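Local coordinates for trehalose-6-phosphate phosphatase-related protein (Thermoplasma acidophilum, PDB 1U02) that removes the phosphate group from trehalose 6-phosphate to release free trehalose, using magnesium as cofactor, at residues S132-I137 with M150-R155. Sequence-based numbering, arbitrary orientation.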
ATOM      1  N   SER A 132      12.994 -14.867 -13.113  1.00 17.35           N
ATOM      2  CA  SER A 132      13.701 -14.423 -14.311  1.00 18.87           C
ATOM      3  C   SER A 132      12.719 -14.043 -15.419  1.00 17.58           C
ATOM      4  O   SER A 132      12.978 -13.114 -16.183  1.00 17.42           O
ATOM      5  CB  SER A 132      14.662 -15.513 -14.811  1.00 20.51           C
ATOM      6  OG  SER A 132      13.962 -16.639 -15.310  1.00 24.26           O
ATOM      7  N   ARG A 133      11.596 -14.757 -15.505  1.00 16.74           N
ATOM      8  CA  ARG A 133      10.585 -14.447 -16.521  1.00 17.02           C
ATOM      9  C   ARG A 133       9.981 -13.080 -16.247  1.00 16.64           C
ATOM     10  O   ARG A 133       9.779 -12.283 -17.160  1.00 16.04           O
ATOM     11  CB  ARG A 133       9.444 -15.471 -16.522  1.00 19.63           C
ATOM     12  CG  ARG A 133       9.758 -16.822 -17.131  1.00 22.85           C
ATOM     13  CD  ARG A 133       8.449 -17.585 -17.341  1.00 27.86           C
ATOM     14  NE  ARG A 133       8.639 -18.939 -17.848  1.00 29.17           N
ATOM     15  CZ  ARG A 133       7.644 -19.770 -18.146  1.00 31.16           C
ATOM     16  NH1 ARG A 133       6.382 -19.383 -17.988  1.00 30.78           N
ATOM     17  NH2 ARG A 133       7.909 -20.987 -18.600  1.00 29.91           N
ATOM     18  N   ILE A 134       9.670 -12.824 -14.982  1.00 16.74           N
ATOM     19  CA  ILE A 134       9.082 -11.546 -14.588  1.00 16.69           C
ATOM     20  C   ILE A 134      10.041 -10.399 -14.903  1.00 17.48           C
ATOM     21  O   ILE A 134       9.635  -9.368 -15.439  1.00 19.23           O
ATOM     22  CB  ILE A 134       8.745 -11.542 -13.082  1.00 16.38           C
ATOM     23  CG1 ILE A 134       7.611 -12.532 -12.814  1.00 17.24           C
ATOM     24  CG2 ILE A 134       8.349 -10.138 -12.630  1.00 15.91           C
ATOM     25  CD1 ILE A 134       7.351 -12.790 -11.339  1.00 15.79           C
ATOM     26  N   GLU A 135      11.317 -10.585 -14.590  1.00 17.48           N
ATOM     27  CA  GLU A 135      12.309  -9.550 -14.852  1.00 19.24           C
ATOM     28  C   GLU A 135      12.441  -9.291 -16.351  1.00 19.97           C
ATOM     29  O   GLU A 135      12.679  -8.161 -16.769  1.00 18.52           O
ATOM     30  CB  GLU A 135      13.650  -9.960 -14.242  1.00 20.93           C
ATOM     31  CG  GLU A 135      13.521 -10.245 -12.751  1.00 23.54           C
ATOM     32  CD  GLU A 135      14.798 -10.752 -12.114  1.00 25.57           C
ATOM     33  OE1 GLU A 135      15.490 -11.580 -12.740  1.00 25.59           O
ATOM     34  OE2 GLU A 135      15.096 -10.329 -10.973  1.00 25.66           O
ATOM     35  N   GLU A 136      12.269 -10.336 -17.157  1.00 19.21           N
ATOM     36  CA  GLU A 136      12.355 -10.197 -18.609  1.00 20.17           C
ATOM     37  C   GLU A 136      11.189  -9.340 -19.099  1.00 19.01           C
ATOM     38  O   GLU A 136      11.359  -8.451 -19.939  1.00 16.55           O
ATOM     39  CB  GLU A 136      12.318 -11.577 -19.274  1.00 24.00           C
ATOM     40  CG  GLU A 136      12.345 -11.550 -20.793  1.00 28.87           C
ATOM     41  CD  GLU A 136      12.455 -12.943 -21.395  1.00 34.83           C
ATOM     42  OE1 GLU A 136      11.585 -13.796 -21.100  1.00 38.04           O
ATOM     43  OE2 GLU A 136      13.414 -13.189 -22.163  1.00 36.53           O
ATOM     44  N   ILE A 137      10.000  -9.609 -18.570  1.00 16.66           N
ATOM     45  CA  ILE A 137       8.827  -8.835 -18.945  1.00 15.92           C
ATOM     46  C   ILE A 137       9.038  -7.375 -18.545  1.00 14.68           C
ATOM     47  O   ILE A 137       8.682  -6.458 -19.283  1.00 13.89           O
ATOM     48  CB  ILE A 137       7.557  -9.384 -18.254  1.00 15.60           C
ATOM     49  CG1 ILE A 137       7.147 -10.703 -18.910  1.00 16.63           C
ATOM     50  CG2 ILE A 137       6.417  -8.385 -18.367  1.00 17.06           C
ATOM     51  CD1 ILE A 137       6.713 -10.549 -20.365  1.00 14.72           C
HETATM   52  N   MSE A 150       7.011 -13.217  -0.485  1.00 23.05           N
HETATM   53  CA  MSE A 150       6.187 -14.117  -1.291  1.00 23.52           C
HETATM   54  C   MSE A 150       5.571 -13.343  -2.444  1.00 20.76           C
HETATM   55  O   MSE A 150       4.691 -13.852  -3.135  1.00 19.19           O
HETATM   56  CB  MSE A 150       5.048 -14.714  -0.461  1.00 27.32           C
HETATM   57  CG  MSE A 150       5.478 -15.506   0.752  1.00 35.34           C
HETATM   58 SE   MSE A 150       3.935 -16.326   1.585  1.00 46.26          SE
HETATM   59  CE  MSE A 150       3.014 -14.726   2.145  1.00 39.98           C
ATOM     60  N   ILE A 151       6.047 -12.119  -2.647  1.00 19.31           N
ATOM     61  CA  ILE A 151       5.519 -11.241  -3.681  1.00 19.30           C
ATOM     62  C   ILE A 151       6.540 -10.623  -4.626  1.00 17.27           C
ATOM     63  O   ILE A 151       7.632 -10.244  -4.217  1.00 16.81           O
ATOM     64  CB  ILE A 151       4.759 -10.054  -3.037  1.00 22.84           C
ATOM     65  CG1 ILE A 151       3.546 -10.569  -2.268  1.00 24.26           C
ATOM     66  CG2 ILE A 151       4.337  -9.053  -4.102  1.00 25.03           C
ATOM     67  CD1 ILE A 151       2.560 -11.256  -3.143  1.00 23.53           C
ATOM     68  N   ILE A 152       6.156 -10.522  -5.895  1.00 14.90           N
ATOM     69  CA  ILE A 152       6.966  -9.876  -6.914  1.00 15.08           C
ATOM     70  C   ILE A 152       5.954  -9.038  -7.691  1.00 13.65           C
ATOM     71  O   ILE A 152       4.991  -9.567  -8.241  1.00 12.53           O
ATOM     72  CB  ILE A 152       7.649 -10.879  -7.870  1.00 15.84           C
ATOM     73  CG1 ILE A 152       8.601 -11.789  -7.085  1.00 17.13           C
ATOM     74  CG2 ILE A 152       8.439 -10.109  -8.935  1.00 16.15           C
ATOM     75  CD1 ILE A 152       9.344 -12.787  -7.954  1.00 19.31           C
ATOM     76  N   GLU A 153       6.162  -7.730  -7.725  1.00 12.41           N
ATOM     77  CA  GLU A 153       5.221  -6.860  -8.409  1.00 13.82           C
ATOM     78  C   GLU A 153       5.864  -5.979  -9.463  1.00 13.62           C
ATOM     79  O   GLU A 153       6.950  -5.430  -9.253  1.00 13.42           O
ATOM     80  CB  GLU A 153       4.496  -5.965  -7.389  1.00 13.63           C
ATOM     81  CG  GLU A 153       3.385  -5.103  -7.994  1.00 16.25           C
ATOM     82  CD  GLU A 153       2.665  -4.225  -6.971  1.00 19.73           C
ATOM     83  OE1 GLU A 153       3.263  -3.245  -6.482  1.00 21.75           O
ATOM     84  OE2 GLU A 153       1.494  -4.518  -6.657  1.00 17.86           O
ATOM     85  N   LEU A 154       5.191  -5.866 -10.604  1.00 13.05           N
ATOM     86  CA  LEU A 154       5.637  -5.005 -11.688  1.00 13.25           C
ATOM     87  C   LEU A 154       4.853  -3.725 -11.486  1.00 13.78           C
ATOM     88  O   LEU A 154       3.630  -3.758 -11.342  1.00 14.79           O
ATOM     89  CB  LEU A 154       5.300  -5.613 -13.049  1.00 12.65           C
ATOM     90  CG  LEU A 154       6.082  -6.886 -13.365  1.00 14.41           C
ATOM     91  CD1 LEU A 154       5.713  -7.384 -14.760  1.00 13.59           C
ATOM     92  CD2 LEU A 154       7.577  -6.590 -13.275  1.00 17.11           C
ATOM     93  N   ARG A 155       5.549  -2.595 -11.473  1.00 13.15           N
ATOM     94  CA  ARG A 155       4.878  -1.332 -11.238  1.00 13.26           C
ATOM     95  C   ARG A 155       5.497  -0.182 -12.026  1.00 12.85           C
ATOM     96  O   ARG A 155       6.451  -0.376 -12.783  1.00 11.61           O
ATOM     97  CB  ARG A 155       4.913  -1.031  -9.736  1.00 15.46           C
ATOM     98  CG  ARG A 155       6.320  -0.934  -9.173  1.00 14.91           C
ATOM     99  CD  ARG A 155       6.352  -0.880  -7.646  1.00 16.82           C
ATOM    100  NE  ARG A 155       7.657  -0.413  -7.176  1.00 22.38           N
ATOM    101  CZ  ARG A 155       8.021  -0.315  -5.900  1.00 24.19           C
ATOM    102  NH1 ARG A 155       7.180  -0.658  -4.933  1.00 19.95           N
ATOM    103  NH2 ARG A 155       9.227   0.149  -5.592  1.00 26.44           N
TER
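Ile134 fits between Ile152 and Leu154, the two strand residues whose side chains face helix 127-141, and the side-chain contacts are all between hydrocarbon groups. Chi1 of -67° sets CG1 of Ile134 beside the backbone N and leaves CG2 opposite that N, where this methyl meets both neighbours at once: CG2 lies 3.7 Å from Ile152 CG2 and 3.7 Å from Leu154 CD2. Its other branch crosses Ile152 at a slant, with Ile134 CD1 3.8 Å from Ile152 CG2 and 3.9 Å from Ile152 CD1. One turn on, Ile137 adds a single methyl contact, its CG2 reaching Leu154 CD1 at 3.8 Å with the two side chains at about a right angle. Cut back to an alanine, Ile134 would probably leave a gap facing Ile152 CG2 and Leu154 CD2, both of which lose its CG2.

The segment axes run nearly parallel, 9° apart and 9.6 Å at closest approach, joining helix to four-stranded antiparallel sheet in the smaller domain, probably the HAD cap, away from the magnesium site. Ile92 of helix 86-96 also touches Ile137 and Leu154, and Tyr117 of the adjoining strand touches Ile134. With no hydrogen bond between the segments, their fit rests on the shapes of branched side chains.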